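Local coordinates for RsfP (Uncultured bacterium, PDB 4GLJ), which probably splits methylthioadenosine with phosphate into adenine and methylthioribose 1-phosphate, and binds the dye rhodamine B, at residues K122-T127 against C173-Q178; P114-D119 against M139-C144; V76-N81 against M201-L206; T40-P45 against N81-K86. All coordinates share one frame; numbering follows the deposited sequence. Where two conformers were deposited one is given.

Interaction 1: residues K122-T127 against C173-Q178; sequences KQRVST and CIEGPQ
In the loop that leaves strand 169-173 of the nucleoside phosphorylase core, Glu175 is gripped through its carboxylate by the 122-127 loop, each oxygen serving different donors. OE1 accepts two consecutive backbone amides: Lys122 N meets Glu175 OE1 at 2.8 Å, nearly straight, while Gln123 N, 3.0 Å from the same OE1, descends on it from above the carboxylate plane. OE2 takes the salt bridge, Arg124 NE to Glu175 OE2 at 2.9 Å with an N-H...O angle of 170°. That oxygen lies in the guanidinium plane, but the two flat groups are turned 77° against each other. Arg124 NH2 adds a weak, long bond to the same OE2 and, at the guanidinium edge, a weak one to the carbonyl, Glu175 O, at 2.8 Å. A bend at chi2 (55°) curls the glutamate back to the neighbouring loop, and Ser74 OG is a further partner of OE2. A glutamate suits this buried place because its two oxygens can accept from two backbone amides and an arginine at once. Arg124 NH1 bonds Met198 O, and Gln123 NE2 reaches Arg124 O of the second subunit. Ile174 touches the bound rhodamine B, making this a loop junction at the pocket and trimer interface of a nucleoside phosphorylase fold.

Interaction 2: residues P114-D119 against M139-C144; sequences PDQMID and MADPLC
Leu143 pushes its CD1 methyl into the corner that the chain makes at Asp115, where strand 111-119 of the central mixed sheet changes direction. The leucine belongs to the connection that leads from this strand into helix 145-157, so the contact folds the connection back over its own strand. CD1 sits 3.8 Å from Pro114 CG and also packs on Met117, whose side chain crosses that of Leu143 at about a right angle in the conformer described, one of two deposited. Beyond the two segments, Tyr214 and Thr216 of strand 213-221 touch the leucine, a branched apolar group well suited to so enclosed a place. Pro142 lies beside it, its rigid ring set between two neighbouring strand residues: CG is 3.9 Å from Met117 CG, while CD is 3.5 Å from Gln116 OE1. Although Gln116 starts out away from the connection, a bend at chi2 (-61°) brings its amide back across Pro142. There Gln116 NE2 donates to Ala140 O at 2.9 Å, in the carbonyl plane and nearly in its own amide plane. OE1 meanwhile accepts from Ala183 N of the third subunit. A leucine at Gln116 would probably cost Ala140 O this donor and leave the Ala183 amide of the third subunit without its acceptor. One water joins the backbones, donating to Asp115 O at 2.8 Å and to Leu143 O at 2.6 Å.

Interaction 3: residues V76-N81 against M201-L206; sequences VPYRAN and MPEAKL
Pro202, which follows a cis peptide bond, lays its ring flank against the Tyr78 ring, in a CH-pi contact between two helical segments. Pro202 CD stands 3.8 Å from the centroid of the Tyr78 ring and 16° off its normal, somewhat toward the rim. The opposite face is filled from the tyrosine's own segment by Val76 CG1, which lies over the ring centre, so the aromatic ring is sandwiched between two aliphatic groups, which limits its turning about CB-CG. Its CG is anti to the carbonyl carbon (chi1 -69°), which directs the ring across to the 201-206 helix, and its hydroxyl is tied to Pro73 O. At the ring edge comes Glu203 OE2, 3.9 Å from Tyr78 CE1. This oxygen has stronger partners: a salt bridge with Arg64, and a water that donates to Glu203 OE2 at 2.6 Å and accepts from Asn81 ND2 at 2.9 Å. Glu203 OE1 bonds the Tyr214 hydroxyl, so the buried carboxylate is well provided for. Leu206 closes the other end, CD1 at 3.5 Å from Tyr78 CB and CD2 at 3.8 Å from Arg79 CG. Helices 78-87 and 200-209 thus meet through aromatic and aliphatic groups; Ile82 extends the seam, while Met201 and Ala204 turn to strand 111-119.

Interaction 4: residues T40-P45 against N81-K86; sequences TPYGEP and NIYALK
Pro41 lays its CD over one face of the Tyr83 ring, 3.7 Å from the centroid and 23° off the normal, with CD only 3.4 Å from Tyr83 CE2. Tyr42 brings its edge toward the face of the same ring in an offset edge-to-face pair: CE1 approaches Tyr83 CD1 at 3.7 Å, and the planes stand 61° apart. Tyr83 is thrown out to this loop by its first torsion, which puts CG anti to the backbone N (chi1 -166°). The loop is a type I beta turn from Thr40 to Gly43, combined with an ST turn, which places Pro41 and Tyr42 at its two central positions. Thr40 OG1 accepts from Tyr42 N at 2.8 Å and donates to Gly43 O on a lone pair, while Thr40 CG2 rests on the small Ala84. Gly43 fits the last place, since at its backbone angles any CB would jam against the preceding carbonyl. Replacing Tyr83 with alanine would probably strip Pro41 and Tyr42 of the ring they pack on and leave Ala294 N without its hydroxyl partner. Farther along, Pro45 CG meets Ala84 CB at 3.8 Å, and Pro45 CA lies 3.0 Å from Asn81 OD1, an oxygen that accepts from Ser46 N.

Helix 78-87 is common to interactions 3 and 4, which share Asn81: one side faces helix 200-209 in the interior, another carries the partly exposed turn 40-45. Both rely on proline against a tyrosine face. Interaction 1, also buried, is the polar one, built on a salt bridge and backbone amides; interaction 2, equally buried, is mainly apolar with one amide bond and a water. Both meet other subunits, whereas no other chain touches interaction 4. Interactions 1 and 2 adjoin where Cys173 N lies 3.0 Å from Ile118 O in a probable hydrogen bond. Segment 201-206 is the hub: Lys205 NZ makes a salt bridge with Asp119 OD2 of interaction 2 at 2.7 Å, and Met201 borders Arg124 and Cys173 of interaction 1.

Interaction 1: residues K122-T127 against C173-Q178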
loop_
_atom_site.group_PDB
_atom_site.type_symbol
_atom_site.label_atom_id
_atom_site.label_comp_id
_atom_site.label_asym_id
_atom_site.label_seq_id
_atom_site.Cartn_x
_atom_site.Cartn_y
_atom_site.Cartn_z
ATOM N N LYS A 122 1.808 2.168 -3.997
ATOM C CA LYS A 122 1.147 0.892 -3.682
ATOM C C LYS A 122 1.425 -0.181 -4.681
ATOM O O LYS A 122 1.630 -1.379 -4.331
ATOM C CB LYS A 122 -0.360 1.160 -3.602
ATOM C CG LYS A 122 -0.745 2.112 -2.438
ATOM C CD LYS A 122 -2.207 2.526 -2.588
ATOM C CE LYS A 122 -2.621 3.553 -1.488
ATOM N NZ LYS A 122 -4.093 3.662 -1.341
ATOM N N GLN A 123 1.415 0.234 -5.954
ATOM C CA GLN A 123 1.313 -0.736 -7.035
ATOM C C GLN A 123 2.465 -0.741 -8.011
ATOM O O GLN A 123 2.328 -1.199 -9.125
ATOM C CB GLN A 123 -0.006 -0.477 -7.782
ATOM C CG GLN A 123 -1.179 -0.877 -6.889
ATOM C CD GLN A 123 -2.513 -0.240 -7.269
ATOM O OE1 GLN A 123 -2.728 0.161 -8.452
ATOM N NE2 GLN A 123 -3.469 -0.225 -6.285
ATOM N N ARG A 124 3.623 -0.304 -7.604
ATOM C CA ARG A 124 4.736 -0.189 -8.508
ATOM C C ARG A 124 5.804 -1.201 -8.197
ATOM O O ARG A 124 6.006 -1.491 -7.064
ATOM C CB ARG A 124 5.275 1.219 -8.452
ATOM C CG ARG A 124 4.259 2.227 -8.910
ATOM C CD ARG A 124 4.630 3.576 -8.447
ATOM N NE ARG A 124 3.554 4.516 -8.557
ATOM C CZ ARG A 124 3.733 5.808 -8.627
ATOM N NH1 ARG A 124 4.942 6.281 -8.619
ATOM N NH2 ARG A 124 2.714 6.606 -8.706
ATOM N N VAL A 125 6.452 -1.765 -9.205
ATOM C CA VAL A 125 7.492 -2.702 -8.902
ATOM C C VAL A 125 8.638 -1.826 -8.397
ATOM O O VAL A 125 9.081 -0.937 -9.117
ATOM C CB VAL A 125 7.927 -3.494 -10.140
ATOM C CG1 VAL A 125 9.090 -4.474 -9.761
ATOM C CG2 VAL A 125 6.712 -4.206 -10.665
ATOM N N SER A 126 9.171 -2.104 -7.198
ATOM C CA SER A 126 10.061 -1.093 -6.606
ATOM C C SER A 126 11.502 -1.638 -6.357
ATOM O O SER A 126 12.286 -1.048 -5.607
ATOM C CB SER A 126 9.436 -0.551 -5.301
ATOM O OG SER A 126 9.176 -1.694 -4.467
ATOM N N THR A 127 11.848 -2.702 -7.076
ATOM C CA THR A 127 13.191 -3.300 -7.002
ATOM C C THR A 127 13.458 -4.040 -8.291
ATOM O O THR A 127 12.547 -4.468 -9.026
ATOM C CB THR A 127 13.297 -4.286 -5.801
ATOM O OG1 THR A 127 14.613 -4.847 -5.730
ATOM C CG2 THR A 127 12.307 -5.450 -5.929
ATOM N N CYS A 173 5.634 10.385 -1.520
ATOM C CA CYS A 173 5.264 9.962 -2.845
ATOM C C CYS A 173 4.008 9.128 -2.711
ATOM O O CYS A 173 4.053 8.117 -2.059
ATOM C CB CYS A 173 6.337 9.076 -3.448
ATOM S SG CYS A 173 6.121 8.959 -5.281
ATOM N N ILE A 174 2.958 9.506 -3.450
ATOM C CA ILE A 174 1.707 8.754 -3.389
ATOM C C ILE A 174 1.487 8.105 -4.735
ATOM O O ILE A 174 2.163 8.438 -5.765
ATOM C CB ILE A 174 0.516 9.683 -3.000
ATOM C CG1 ILE A 174 0.263 10.759 -4.097
ATOM C CG2 ILE A 174 0.706 10.273 -1.568
ATOM C CD1 ILE A 174 -1.134 11.414 -3.964
ATOM N N GLU A 175 0.559 7.161 -4.749
ATOM C CA GLU A 175 0.290 6.366 -5.941
ATOM C C GLU A 175 -0.349 7.227 -7.054
ATOM O O GLU A 175 0.040 7.086 -8.186
ATOM C CB GLU A 175 -0.647 5.176 -5.575
ATOM C CG GLU A 175 -0.919 4.220 -6.741
ATOM C CD GLU A 175 0.413 3.691 -7.325
ATOM O OE1 GLU A 175 1.202 3.129 -6.542
ATOM O OE2 GLU A 175 0.728 3.805 -8.570
ATOM N N GLY A 176 -1.327 8.069 -6.713
ATOM C CA GLY A 176 -2.002 8.880 -7.749
ATOM C C GLY A 176 -3.040 7.954 -8.392
ATOM O O GLY A 176 -3.260 6.837 -7.901
ATOM N N PRO A 177 -3.667 8.370 -9.510
ATOM C CA PRO A 177 -3.432 9.661 -10.116
ATOM C C PRO A 177 -4.210 10.808 -9.450
ATOM O O PRO A 177 -3.927 11.951 -9.795
ATOM C CB PRO A 177 -3.883 9.418 -11.577
ATOM C CG PRO A 177 -5.065 8.450 -11.434
ATOM C CD PRO A 177 -4.601 7.532 -10.306
ATOM N N GLN A 178 -5.167 10.530 -8.542
ATOM C CA GLN A 178 -6.002 11.647 -8.034
ATOM C C GLN A 178 -5.235 12.441 -7.052
ATOM O O GLN A 178 -4.352 11.883 -6.400
ATOM C CB GLN A 178 -7.321 11.119 -7.408
ATOM C CG GLN A 178 -8.134 10.294 -8.427
ATOM C CD GLN A 178 -7.757 8.803 -8.356
ATOM O OE1 GLN A 178 -6.933 8.396 -7.499
ATOM N NE2 GLN A 178 -8.329 8.002 -9.220
#

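Interaction 2: residues P114-D119 against M139-C144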
loop_
_atom_site.group_PDB
_atom_site.type_symbol
_atom_site.label_atom_id
_atom_site.label_comp_id
_atom_site.label_asym_id
_atom_site.label_seq_id
_atom_site.Cartn_x
_atom_site.Cartn_y
_atom_site.Cartn_z
ATOM N N PRO A 114 14.633 18.226 -1.600
ATOM C CA PRO A 114 14.373 17.412 -0.375
ATOM C C PRO A 114 15.585 16.574 0.004
ATOM O O PRO A 114 16.488 16.327 -0.844
ATOM C CB PRO A 114 13.200 16.512 -0.821
ATOM C CG PRO A 114 13.346 16.439 -2.330
ATOM C CD PRO A 114 13.750 17.863 -2.710
ATOM N N ASP A 115 15.684 16.214 1.289
ATOM C CA ASP A 115 16.732 15.316 1.659
ATOM C C ASP A 115 16.100 13.982 2.088
ATOM O O ASP A 115 16.824 12.998 2.265
ATOM C CB ASP A 115 17.616 15.928 2.774
ATOM C CG ASP A 115 16.846 16.165 4.080
ATOM O OD1 ASP A 115 15.616 16.400 4.081
ATOM O OD2 ASP A 115 17.472 16.108 5.138
ATOM N N GLN A 116 14.751 13.926 2.240
ATOM C CA GLN A 116 14.173 12.667 2.701
ATOM C C GLN A 116 12.980 12.373 1.841
ATOM O O GLN A 116 12.452 13.266 1.144
ATOM C CB GLN A 116 13.778 12.763 4.201
ATOM C CG GLN A 116 14.973 12.515 5.181
ATOM C CD GLN A 116 15.549 11.081 4.975
ATOM O OE1 GLN A 116 14.799 10.177 4.665
ATOM N NE2 GLN A 116 16.878 10.915 5.078
ATOM N N MET A 117 12.464 11.156 1.976
ATOM C CA MET A 117 11.333 10.709 1.140
ATOM C C MET A 117 10.563 9.697 1.933
ATOM O O MET A 117 11.147 8.996 2.818
ATOM C CB MET A 117 11.838 9.982 -0.092
ATOM C CG MET A 117 12.532 10.870 -1.075
ATOM S SD MET A 117 13.142 9.867 -2.412
ATOM C CE MET A 117 11.810 9.976 -3.591
ATOM N N ILE A 118 9.256 9.610 1.681
ATOM C CA ILE A 118 8.467 8.534 2.308
ATOM C C ILE A 118 7.697 7.895 1.135
ATOM O O ILE A 118 7.051 8.610 0.388
ATOM C CB ILE A 118 7.472 9.116 3.330
ATOM C CG1 ILE A 118 8.255 9.774 4.549
ATOM C CG2 ILE A 118 6.485 7.983 3.669
ATOM C CD1 ILE A 118 7.435 10.452 5.630
ATOM N N ASP A 119 7.830 6.571 0.956
ATOM C CA ASP A 119 7.208 5.889 -0.154
ATOM C C ASP A 119 5.832 5.383 0.229
ATOM O O ASP A 119 5.708 4.364 0.903
ATOM C CB ASP A 119 8.064 4.730 -0.624
ATOM C CG ASP A 119 7.534 4.096 -1.907
ATOM O OD1 ASP A 119 6.521 4.569 -2.459
ATOM O OD2 ASP A 119 8.169 3.112 -2.368
ATOM N N MET A 139 18.243 2.766 2.095
ATOM C CA MET A 139 17.704 4.008 1.560
ATOM C C MET A 139 17.668 5.034 2.685
ATOM O O MET A 139 16.933 6.010 2.571
ATOM C CB MET A 139 16.285 3.769 1.080
ATOM C CG MET A 139 16.222 2.890 -0.172
ATOM S SD MET A 139 17.095 3.589 -1.570
ATOM C CE MET A 139 16.250 5.153 -1.984
ATOM N N ALA A 140 18.501 4.860 3.721
ATOM C CA ALA A 140 18.485 5.753 4.915
ATOM C C ALA A 140 18.563 7.221 4.460
ATOM O O ALA A 140 17.777 8.110 4.933
ATOM C CB ALA A 140 19.628 5.445 5.891
ATOM N N ASP A 141 19.526 7.491 3.568
ATOM C CA ASP A 141 19.609 8.810 2.942
ATOM C C ASP A 141 19.204 8.653 1.452
ATOM O O ASP A 141 20.045 8.217 0.604
ATOM C CB ASP A 141 21.022 9.441 3.161
ATOM C CG ASP A 141 21.363 9.553 4.620
ATOM O OD1 ASP A 141 20.710 10.334 5.326
ATOM O OD2 ASP A 141 22.231 8.781 5.095
ATOM N N PRO A 142 17.913 8.906 1.128
ATOM C CA PRO A 142 17.549 8.369 -0.154
ATOM C C PRO A 142 17.898 9.275 -1.364
ATOM O O PRO A 142 17.650 8.836 -2.485
ATOM C CB PRO A 142 15.997 8.248 -0.067
ATOM C CG PRO A 142 15.668 9.422 0.836
ATOM C CD PRO A 142 16.715 9.317 1.926
ATOM N N LEU A 143 18.335 10.516 -1.093
ATOM C CA LEU A 143 18.633 11.557 -2.088
ATOM C C LEU A 143 20.050 12.008 -1.768
ATOM O O LEU A 143 20.316 12.441 -0.654
ATOM C CB LEU A 143 17.660 12.715 -1.885
ATOM C CG LEU A 143 16.193 12.282 -2.143
ATOM C CD1 LEU A 143 15.135 13.161 -1.529
ATOM C CD2 LEU A 143 15.962 11.949 -3.632
ATOM N N CYS A 144 20.959 11.831 -2.706
ATOM C CA CYS A 144 22.414 11.963 -2.482
ATOM C C CYS A 144 22.703 13.366 -2.034
ATOM O O CYS A 144 22.444 14.305 -2.776
ATOM C CB CYS A 144 23.221 11.645 -3.779
ATOM S SG CYS A 144 25.004 12.062 -3.793
HETATM O O HOH W 1 19.294 11.898 1.643
#

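Interaction 3: residues V76-N81 against M201-L206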
loop_
_atom_site.group_PDB
_atom_site.type_symbol
_atom_site.label_atom_id
_atom_site.label_comp_id
_atom_site.label_asym_id
_atom_site.label_seq_id
_atom_site.Cartn_x
_atom_site.Cartn_y
_atom_site.Cartn_z
ATOM N N VAL A 76 4.457 4.568 -15.285
ATOM C CA VAL A 76 5.781 4.905 -15.835
ATOM C C VAL A 76 6.679 3.653 -15.751
ATOM O O VAL A 76 6.704 3.008 -14.661
ATOM C CB VAL A 76 6.330 6.074 -15.057
ATOM C CG1 VAL A 76 7.845 6.285 -15.358
ATOM C CG2 VAL A 76 5.544 7.356 -15.416
ATOM N N PRO A 77 7.463 3.333 -16.804
ATOM C CA PRO A 77 8.269 2.146 -16.653
ATOM C C PRO A 77 9.576 2.505 -15.884
ATOM O O PRO A 77 10.703 2.603 -16.485
ATOM C CB PRO A 77 8.571 1.757 -18.127
ATOM C CG PRO A 77 8.728 3.119 -18.815
ATOM C CD PRO A 77 7.711 4.003 -18.113
ATOM N N TYR A 78 9.461 2.587 -14.557
ATOM C CA TYR A 78 10.624 3.057 -13.761
ATOM C C TYR A 78 11.845 2.150 -13.915
ATOM O O TYR A 78 12.938 2.683 -13.980
ATOM C CB TYR A 78 10.206 3.086 -12.265
ATOM C CG TYR A 78 9.194 4.172 -11.999
ATOM C CD1 TYR A 78 9.580 5.479 -11.870
ATOM C CD2 TYR A 78 7.825 3.843 -11.950
ATOM C CE1 TYR A 78 8.621 6.467 -11.671
ATOM C CE2 TYR A 78 6.863 4.840 -11.764
ATOM C CZ TYR A 78 7.264 6.113 -11.698
ATOM O OH TYR A 78 6.357 7.090 -11.491
ATOM N N ARG A 79 11.698 0.827 -13.902
ATOM C CA ARG A 79 12.819 -0.078 -14.032
ATOM C C ARG A 79 13.528 0.013 -15.382
ATOM O O ARG A 79 14.698 0.146 -15.396
ATOM C CB ARG A 79 12.393 -1.519 -13.756
ATOM C CG ARG A 79 12.234 -1.919 -12.301
ATOM C CD ARG A 79 11.736 -3.341 -12.152
ATOM N NE ARG A 79 10.517 -3.528 -12.889
ATOM C CZ ARG A 79 9.969 -4.685 -13.200
ATOM N NH1 ARG A 79 10.500 -5.820 -12.830
ATOM N NH2 ARG A 79 8.865 -4.677 -13.885
ATOM N N ALA A 80 12.795 0.017 -16.495
ATOM C CA ALA A 80 13.392 0.362 -17.827
ATOM C C ALA A 80 14.117 1.666 -17.905
ATOM O O ALA A 80 15.196 1.724 -18.485
ATOM C CB ALA A 80 12.357 0.206 -18.966
ATOM N N ASN A 81 13.563 2.730 -17.344
ATOM C CA ASN A 81 14.192 4.054 -17.419
ATOM C C ASN A 81 15.552 4.074 -16.696
ATOM O O ASN A 81 16.538 4.566 -17.235
ATOM C CB ASN A 81 13.286 5.097 -16.752
ATOM C CG ASN A 81 12.024 5.405 -17.578
ATOM O OD1 ASN A 81 11.967 5.026 -18.773
ATOM N ND2 ASN A 81 11.052 6.134 -16.987
ATOM N N MET A 201 9.301 7.873 -6.199
ATOM C CA MET A 201 9.364 6.449 -5.814
ATOM C C MET A 201 8.565 5.670 -6.839
ATOM O O MET A 201 7.439 6.041 -7.131
ATOM C CB MET A 201 8.803 6.233 -4.399
ATOM C CG MET A 201 9.689 6.799 -3.286
ATOM S SD MET A 201 11.125 5.687 -3.087
ATOM C CE MET A 201 11.967 6.456 -1.709
ATOM N N PRO A 202 9.107 4.577 -7.391
ATOM C CA PRO A 202 10.301 3.857 -6.886
ATOM C C PRO A 202 11.602 4.330 -7.552
ATOM O O PRO A 202 12.619 3.723 -7.303
ATOM C CB PRO A 202 10.004 2.400 -7.286
ATOM C CG PRO A 202 9.297 2.588 -8.609
ATOM C CD PRO A 202 8.345 3.739 -8.352
ATOM N N GLU A 203 11.540 5.427 -8.317
ATOM C CA GLU A 203 12.731 5.920 -9.101
ATOM C C GLU A 203 13.953 6.064 -8.199
ATOM O O GLU A 203 15.039 5.572 -8.581
ATOM C CB GLU A 203 12.390 7.242 -9.747
ATOM C CG GLU A 203 13.050 7.556 -11.055
ATOM C CD GLU A 203 12.497 8.848 -11.640
ATOM O OE1 GLU A 203 12.852 9.937 -11.084
ATOM O OE2 GLU A 203 11.644 8.808 -12.576
ATOM N N ALA A 204 13.781 6.627 -6.984
ATOM C CA ALA A 204 14.954 6.790 -6.080
ATOM C C ALA A 204 15.532 5.431 -5.604
ATOM O O ALA A 204 16.770 5.286 -5.448
ATOM C CB ALA A 204 14.656 7.685 -4.858
ATOM N N LYS A 205 14.640 4.471 -5.291
ATOM C CA LYS A 205 15.058 3.116 -4.871
ATOM C C LYS A 205 15.858 2.419 -6.023
ATOM O O LYS A 205 16.866 1.743 -5.785
ATOM C CB LYS A 205 13.785 2.274 -4.518
ATOM C CG LYS A 205 13.164 2.726 -3.179
ATOM C CD LYS A 205 11.886 1.904 -2.906
ATOM C CE LYS A 205 11.508 2.219 -1.438
ATOM N NZ LYS A 205 10.117 1.723 -1.066
ATOM N N LEU A 206 15.303 2.439 -7.198
ATOM C CA LEU A 206 15.892 1.794 -8.365
ATOM C C LEU A 206 17.262 2.416 -8.715
ATOM O O LEU A 206 18.214 1.695 -9.026
ATOM C CB LEU A 206 14.914 1.860 -9.564
ATOM C CG LEU A 206 13.621 1.026 -9.247
ATOM C CD1 LEU A 206 12.492 1.338 -10.244
ATOM C CD2 LEU A 206 13.908 -0.494 -9.239
HETATM O O HOH W 2 11.329 6.851 -14.234
#

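Interaction 4: residues T40-P45 against N81-K86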
loop_
_atom_site.group_PDB
_atom_site.type_symbol
_atom_site.label_atom_id
_atom_site.label_comp_id
_atom_site.label_asym_id
_atom_site.label_seq_id
_atom_site.Cartn_x
_atom_site.Cartn_y
_atom_site.Cartn_z
ATOM N N THR A 40 15.634 -2.725 -22.909
ATOM C CA THR A 40 16.079 -3.206 -21.619
ATOM C C THR A 40 15.352 -4.518 -21.309
ATOM O O THR A 40 14.326 -4.856 -21.957
ATOM C CB THR A 40 15.872 -2.226 -20.445
ATOM O OG1 THR A 40 14.536 -2.369 -19.949
ATOM C CG2 THR A 40 16.222 -0.715 -20.776
ATOM N N PRO A 41 15.871 -5.266 -20.312
ATOM C CA PRO A 41 15.138 -6.453 -19.875
ATOM C C PRO A 41 13.769 -6.120 -19.249
ATOM O O PRO A 41 12.974 -7.049 -19.035
ATOM C CB PRO A 41 16.088 -7.094 -18.843
ATOM C CG PRO A 41 17.455 -6.582 -19.217
ATOM C CD PRO A 41 17.185 -5.160 -19.639
ATOM N N TYR A 42 13.470 -4.844 -19.030
ATOM C CA TYR A 42 12.200 -4.394 -18.414
ATOM C C TYR A 42 11.315 -3.697 -19.433
ATOM O O TYR A 42 10.390 -3.009 -19.065
ATOM C CB TYR A 42 12.477 -3.448 -17.210
ATOM C CG TYR A 42 13.367 -4.184 -16.276
ATOM C CD1 TYR A 42 14.727 -3.946 -16.269
ATOM C CD2 TYR A 42 12.866 -5.174 -15.441
ATOM C CE1 TYR A 42 15.572 -4.686 -15.468
ATOM C CE2 TYR A 42 13.722 -5.910 -14.633
ATOM C CZ TYR A 42 15.098 -5.627 -14.680
ATOM O OH TYR A 42 15.988 -6.301 -13.890
ATOM N N GLY A 43 11.623 -3.876 -20.699
ATOM C CA GLY A 43 10.871 -3.273 -21.770
ATOM C C GLY A 43 11.419 -1.898 -22.070
ATOM O O GLY A 43 12.575 -1.593 -21.726
ATOM N N GLU A 44 10.585 -1.069 -22.704
ATOM C CA GLU A 44 11.047 0.205 -23.204
ATOM C C GLU A 44 10.969 1.290 -22.153
ATOM O O GLU A 44 10.015 1.348 -21.357
ATOM C CB GLU A 44 10.212 0.620 -24.418
ATOM C CG GLU A 44 10.168 -0.454 -25.492
ATOM C CD GLU A 44 9.686 0.094 -26.837
ATOM O OE1 GLU A 44 8.496 0.506 -26.887
ATOM O OE2 GLU A 44 10.488 0.112 -27.816
ATOM N N PRO A 45 11.967 2.207 -22.158
ATOM C CA PRO A 45 11.869 3.411 -21.335
ATOM C C PRO A 45 10.688 4.256 -21.776
ATOM O O PRO A 45 10.114 3.943 -22.843
ATOM C CB PRO A 45 13.158 4.189 -21.647
ATOM C CG PRO A 45 14.056 3.145 -22.205
ATOM C CD PRO A 45 13.190 2.174 -22.963
ATOM N N ASN A 81 13.563 2.730 -17.344
ATOM C CA ASN A 81 14.192 4.054 -17.419
ATOM C C ASN A 81 15.552 4.074 -16.696
ATOM O O ASN A 81 16.538 4.566 -17.235
ATOM C CB ASN A 81 13.286 5.097 -16.752
ATOM C CG ASN A 81 12.024 5.405 -17.578
ATOM O OD1 ASN A 81 11.967 5.026 -18.773
ATOM N ND2 ASN A 81 11.052 6.134 -16.987
ATOM N N ILE A 82 15.589 3.479 -15.505
ATOM C CA ILE A 82 16.814 3.534 -14.682
ATOM C C ILE A 82 17.758 2.563 -15.314
ATOM O O ILE A 82 18.930 2.870 -15.426
ATOM C CB ILE A 82 16.455 3.166 -13.179
ATOM C CG1 ILE A 82 15.676 4.313 -12.505
ATOM C CG2 ILE A 82 17.732 2.886 -12.384
ATOM C CD1 ILE A 82 16.318 5.698 -12.556
ATOM N N TYR A 83 17.277 1.389 -15.786
ATOM C CA TYR A 83 18.187 0.428 -16.384
ATOM C C TYR A 83 18.849 1.053 -17.646
ATOM O O TYR A 83 20.079 0.948 -17.896
ATOM C CB TYR A 83 17.469 -0.855 -16.801
ATOM C CG TYR A 83 18.425 -2.018 -17.129
ATOM C CD1 TYR A 83 18.795 -2.945 -16.147
ATOM C CD2 TYR A 83 18.980 -2.186 -18.417
ATOM C CE1 TYR A 83 19.671 -4.010 -16.442
ATOM C CE2 TYR A 83 19.859 -3.242 -18.719
ATOM C CZ TYR A 83 20.196 -4.143 -17.711
ATOM O OH TYR A 83 21.087 -5.169 -17.963
ATOM N N ALA A 84 18.032 1.685 -18.477
ATOM C CA ALA A 84 18.554 2.335 -19.703
ATOM C C ALA A 84 19.652 3.391 -19.384
ATOM O O ALA A 84 20.665 3.453 -20.062
ATOM C CB ALA A 84 17.386 2.952 -20.465
ATOM N N LEU A 85 19.470 4.164 -18.319
ATOM C CA LEU A 85 20.407 5.247 -17.994
ATOM C C LEU A 85 21.675 4.576 -17.469
ATOM O O LEU A 85 22.775 4.987 -17.812
ATOM C CB LEU A 85 19.821 6.202 -16.954
ATOM C CG LEU A 85 18.646 7.059 -17.448
ATOM C CD1 LEU A 85 18.089 7.928 -16.327
ATOM C CD2 LEU A 85 19.063 7.953 -18.645
ATOM N N LYS A 86 21.515 3.536 -16.639
ATOM C CA LYS A 86 22.673 2.689 -16.315
ATOM C C LYS A 86 23.483 2.190 -17.512
ATOM O O LYS A 86 24.715 2.269 -17.482
ATOM C CB LYS A 86 22.265 1.488 -15.419
ATOM C CG LYS A 86 23.500 0.777 -14.892
ATOM C CD LYS A 86 24.222 1.717 -13.881
ATOM C CE LYS A 86 25.416 0.920 -13.304
ATOM N NZ LYS A 86 26.108 1.667 -12.193
#